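Local coordinates for response regulator CheY-like protein (Mesorhizobium loti, PDB 3SNK) that is the N-terminal receiver-like domain of a pilus assembly protein whose whole chain probably binds and hydrolyses ATP, at residues R28-A31 / T32-A36; D95-S99 / E100-V104. One frame throughout, in Å; residues are numbered along the deposited sequence.

Contact 1: R28-A31 / T32-A36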
loop_
_atom_site.group_PDB
_atom_site.type_symbol
_atom_site.label_atom_id
_atom_site.label_comp_id
_atom_site.label_asym_id
_atom_site.label_seq_id
_atom_site.Cartn_x
_atom_site.Cartn_y
_atom_site.Cartn_z
ATOM N N ARG A 28 5.058 -10.881 5.009
ATOM C CA ARG A 28 5.910 -11.976 4.525
ATOM C C ARG A 28 5.498 -12.399 3.103
ATOM O O ARG A 28 6.358 -12.526 2.237
ATOM C CB ARG A 28 5.821 -13.169 5.485
ATOM C CG ARG A 28 6.837 -14.343 5.244
ATOM C CD ARG A 28 6.590 -15.218 4.018
ATOM N NE ARG A 28 7.471 -16.402 3.960
ATOM C CZ ARG A 28 7.486 -17.280 2.959
ATOM N NH1 ARG A 28 6.673 -17.128 1.920
ATOM N NH2 ARG A 28 8.321 -18.313 2.987
ATOM N N ASP A 29 4.195 -12.616 2.867
ATOM C CA ASP A 29 3.730 -13.127 1.581
ATOM C C ASP A 29 3.873 -12.121 0.458
ATOM O O ASP A 29 4.295 -12.505 -0.622
ATOM C CB ASP A 29 2.299 -13.651 1.663
ATOM C CG ASP A 29 2.142 -14.910 2.512
ATOM O OD1 ASP A 29 3.052 -15.801 2.460
ATOM O OD2 ASP A 29 1.104 -15.032 3.201
ATOM N N VAL A 30 3.550 -10.861 0.690
ATOM C CA VAL A 30 3.685 -9.835 -0.347
ATOM C C VAL A 30 5.167 -9.560 -0.640
ATOM O O VAL A 30 5.526 -9.469 -1.810
ATOM C CB VAL A 30 2.917 -8.524 0.027
ATOM C CG1 VAL A 30 3.280 -7.366 -0.909
ATOM C CG2 VAL A 30 1.412 -8.775 0.001
ATOM N N ALA A 31 6.022 -9.410 0.401
ATOM C CA ALA A 31 7.447 -9.150 0.151
ATOM C C ALA A 31 8.084 -10.310 -0.612
ATOM O O ALA A 31 8.830 -10.059 -1.550
ATOM C CB ALA A 31 8.201 -8.895 1.441
ATOM N N THR A 32 7.745 -11.569 -0.258
ATOM C CA THR A 32 8.256 -12.756 -0.937
ATOM C C THR A 32 7.825 -12.742 -2.416
ATOM O O THR A 32 8.655 -12.984 -3.290
ATOM C CB THR A 32 7.795 -14.032 -0.220
ATOM O OG1 THR A 32 8.263 -13.982 1.129
ATOM C CG2 THR A 32 8.335 -15.296 -0.855
ATOM N N ARG A 33 6.533 -12.520 -2.679
ATOM C CA ARG A 33 5.988 -12.503 -4.050
ATOM C C ARG A 33 6.684 -11.498 -4.946
ATOM O O ARG A 33 7.055 -11.828 -6.077
ATOM C CB ARG A 33 4.477 -12.203 -4.056
ATOM C CG ARG A 33 3.639 -13.459 -3.873
ATOM C CD ARG A 33 2.154 -13.225 -4.046
ATOM N NE ARG A 33 1.393 -14.437 -3.737
ATOM C CZ ARG A 33 0.534 -14.556 -2.725
ATOM N NH1 ARG A 33 0.291 -13.522 -1.924
ATOM N NH2 ARG A 33 -0.103 -15.702 -2.519
ATOM N N LEU A 34 6.854 -10.283 -4.451
ATOM C CA LEU A 34 7.424 -9.189 -5.235
ATOM C C LEU A 34 8.929 -9.326 -5.383
ATOM O O LEU A 34 9.450 -9.023 -6.458
ATOM C CB LEU A 34 7.053 -7.819 -4.629
ATOM C CG LEU A 34 5.560 -7.428 -4.662
ATOM C CD1 LEU A 34 5.370 -5.995 -4.147
ATOM C CD2 LEU A 34 4.966 -7.523 -6.086
ATOM N N ASP A 35 9.621 -9.805 -4.332
ATOM C CA ASP A 35 11.057 -10.040 -4.367
ATOM C C ASP A 35 11.405 -11.219 -5.296
ATOM O O ASP A 35 12.489 -11.201 -5.876
ATOM C CB ASP A 35 11.636 -10.250 -2.954
ATOM C CG ASP A 35 11.943 -8.941 -2.214
ATOM O OD1 ASP A 35 11.845 -7.873 -2.835
ATOM O OD2 ASP A 35 12.311 -9.002 -1.022
ATOM N N ALA A 36 10.492 -12.222 -5.460
ATOM C CA ALA A 36 10.710 -13.352 -6.380
ATOM C C ALA A 36 10.687 -12.865 -7.849
ATOM O O ALA A 36 11.339 -13.464 -8.696
ATOM C CB ALA A 36 9.676 -14.440 -6.161
#

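Contact 2: D95-S99 / E100-V104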
loop_
_atom_site.group_PDB
_atom_site.type_symbol
_atom_site.label_atom_id
_atom_site.label_comp_id
_atom_site.label_asym_id
_atom_site.label_seq_id
_atom_site.Cartn_x
_atom_site.Cartn_y
_atom_site.Cartn_z
ATOM N N ASP A 95 -10.124 -5.306 4.310
ATOM C CA ASP A 95 -11.260 -6.210 4.478
ATOM C C ASP A 95 -12.463 -5.355 4.040
ATOM O O ASP A 95 -12.240 -4.310 3.426
ATOM C CB ASP A 95 -11.337 -6.709 5.932
ATOM C CG ASP A 95 -10.205 -7.651 6.302
ATOM O OD1 ASP A 95 -10.180 -8.794 5.771
ATOM O OD2 ASP A 95 -9.345 -7.253 7.124
ATOM N N GLU A 96 -13.697 -5.738 4.346
ATOM C CA GLU A 96 -14.842 -4.907 3.952
ATOM C C GLU A 96 -14.846 -3.609 4.743
ATOM O O GLU A 96 -14.469 -3.592 5.920
ATOM C CB GLU A 96 -16.179 -5.654 4.147
ATOM C CG GLU A 96 -17.268 -5.155 3.207
ATOM C CD GLU A 96 -18.687 -5.238 3.740
ATOM O OE1 GLU A 96 -19.152 -6.365 4.031
ATOM O OE2 GLU A 96 -19.345 -4.177 3.835
ATOM N N LEU A 97 -15.244 -2.519 4.081
ATOM C CA LEU A 97 -15.322 -1.183 4.664
ATOM C C LEU A 97 -16.751 -0.658 4.678
ATOM O O LEU A 97 -17.573 -1.136 3.893
ATOM C CB LEU A 97 -14.460 -0.207 3.839
ATOM C CG LEU A 97 -12.971 -0.493 3.716
ATOM C CD1 LEU A 97 -12.301 0.533 2.791
ATOM C CD2 LEU A 97 -12.281 -0.544 5.095
ATOM N N THR A 98 -17.016 0.380 5.515
ATOM C CA THR A 98 -18.301 1.094 5.549
ATOM C C THR A 98 -18.263 2.142 4.471
ATOM O O THR A 98 -17.188 2.429 3.932
ATOM C CB THR A 98 -18.613 1.729 6.931
ATOM O OG1 THR A 98 -17.615 2.688 7.274
ATOM C CG2 THR A 98 -18.788 0.705 8.039
ATOM N N SER A 99 -19.410 2.768 4.198
ATOM C CA SER A 99 -19.538 3.836 3.217
ATOM C C SER A 99 -18.666 5.032 3.574
ATOM O O SER A 99 -18.064 5.639 2.676
ATOM C CB SER A 99 -20.992 4.274 3.121
ATOM O OG SER A 99 -21.409 4.862 4.340
ATOM N N GLU A 100 -18.606 5.371 4.887
ATOM C CA GLU A 100 -17.817 6.481 5.440
ATOM C C GLU A 100 -16.336 6.206 5.219
ATOM O O GLU A 100 -15.576 7.114 4.881
ATOM C CB GLU A 100 -18.128 6.656 6.940
ATOM C CG GLU A 100 -17.461 7.856 7.603
ATOM C CD GLU A 100 -17.567 7.878 9.117
ATOM O OE1 GLU A 100 -16.794 7.146 9.778
ATOM O OE2 GLU A 100 -18.412 8.637 9.644
ATOM N N GLN A 101 -15.934 4.947 5.378
ATOM C CA GLN A 101 -14.557 4.558 5.166
ATOM C C GLN A 101 -14.230 4.531 3.683
ATOM O O GLN A 101 -13.104 4.863 3.319
ATOM C CB GLN A 101 -14.285 3.206 5.801
ATOM C CG GLN A 101 -14.303 3.252 7.325
ATOM C CD GLN A 101 -14.247 1.863 7.899
ATOM O OE1 GLN A 101 -14.964 0.962 7.469
ATOM N NE2 GLN A 101 -13.380 1.656 8.878
ATOM N N THR A 102 -15.209 4.145 2.826
ATOM C CA THR A 102 -15.027 4.062 1.369
ATOM C C THR A 102 -14.812 5.481 0.820
ATOM O O THR A 102 -14.003 5.646 -0.096
ATOM C CB THR A 102 -16.169 3.268 0.715
ATOM O OG1 THR A 102 -16.029 1.909 1.133
ATOM C CG2 THR A 102 -16.131 3.305 -0.821
ATOM N N ARG A 103 -15.466 6.488 1.428
ATOM C CA ARG A 103 -15.334 7.907 1.109
ATOM C C ARG A 103 -13.896 8.401 1.301
ATOM O O ARG A 103 -13.380 9.132 0.453
ATOM C CB ARG A 103 -16.257 8.739 1.997
ATOM C CG ARG A 103 -17.606 9.004 1.401
ATOM C CD ARG A 103 -17.896 10.486 1.276
ATOM N NE ARG A 103 -19.130 10.697 0.521
ATOM C CZ ARG A 103 -19.213 11.317 -0.652
ATOM N NH1 ARG A 103 -18.128 11.852 -1.207
ATOM N NH2 ARG A 103 -20.384 11.434 -1.265
ATOM N N VAL A 104 -13.262 8.008 2.429
ATOM C CA VAL A 104 -11.882 8.363 2.764
ATOM C C VAL A 104 -10.984 7.668 1.771
ATOM O O VAL A 104 -10.094 8.320 1.226
ATOM C CB VAL A 104 -11.486 8.025 4.230
ATOM C CG1 VAL A 104 -10.043 8.427 4.505
ATOM C CG2 VAL A 104 -12.426 8.692 5.231
#

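Contact 1: R28-A31 / T32-A36
The side chain of T32 folds back on the preceding turn of its own helix and is joined to R28 by a bond to the backbone. With OG1 beside the backbone N of T32 (chi1 -59°), the hydroxyl donates to R28 O at 2.6 Å. T32 N donates to the same oxygen at 3.0 Å, and the two donors reach it from opposite faces of the carbonyl plane. R28 O is therefore gripped twice by one residue. The long side chain of R28 crosses that of T32 at a slant. One face of its guanidinium turns to the hydroxyl, with R28 NH1 3.6 Å from T32 OG1. This is the exposed side of helix 24-36, the crossover helix of the beta-alpha-beta unit between strands 15-20 and 40-45 in a CheY-like parallel fold. V30 and L34 occupy the buried side. They lie alongside each other and point the same way, V30 CG1 meeting L34 CD1 at 4.1 Å. Both also pack on I64 of strand 62-68, and helix 120-129 adds L123 against V30 and L124 against L34. R33, extended from CG to NE, runs back toward the preceding turn, and its NH1 comes 4.1 Å from D29 CB. The opposite charges do not touch: D29 OD2 is 5.4 Å from R33 NH1, though some attraction is likely to remain.

Contact 2: D95-S99 / E100-V104
Q101 lays its extended side chain back across T98, the residue just before the helix. Q101 OE1 takes the backbone N of T98 at 2.9 Å, in the carbonyl plane, on a lone pair and nearly straight (171° at the hydrogen). The T98 hydroxyl donates to the same oxygen at 3.2 Å from above that plane. T98 OG1 stands between its own backbone N and carbonyl carbon (chi1 61°), where it also accepts a weak bond from Q101 N at 3.4 Å. This is a capping box, with T98 as N-cap. T102 adds to the turn: its OG1 and N both donate to T98 O, at 3.1 and 2.8 Å. L97 crosses the Q101 side chain at about a right angle, its CD2 3.9 Å from Q101 OE1. Q101 NE2 makes weak hydrogen bonds to G69 O and G70 O, just past strand 62-68. With an alanine in place of Q101, the backbone N of T98 would probably lose its side-chain acceptor, the T98 hydroxyl would have less to fix its rotation, and the links to G69 and G70 would go. The cap lies at the surface between strand 90-94 and helix 99-107, with L73 against both L97 and Q101. V104, further along the helix, packs on I78 and V79 of helix 78-82.

Overall arrangement
From the N terminus, strand 15-20 leads into helix 24-36, which holds contact 1. Contact 1 closes no loop: it lies within the helix, before the chain enters edge strand 40-45. The chain then passes through central strand 62-68, helix 78-82 and strand 90-94. Contact 2 follows, closing the short turn that leads from the loop after that strand into helix 99-107. The two are in series and neither nest nor cross. The centres of contacts 1 and 2 are about 27 Å apart, on opposite sides of the chain's centre. V30 and L34 of contact 1 face the sheet and the C-terminal helix 120-129. Contact 2 ties a helix start to the loop after strand 62-68.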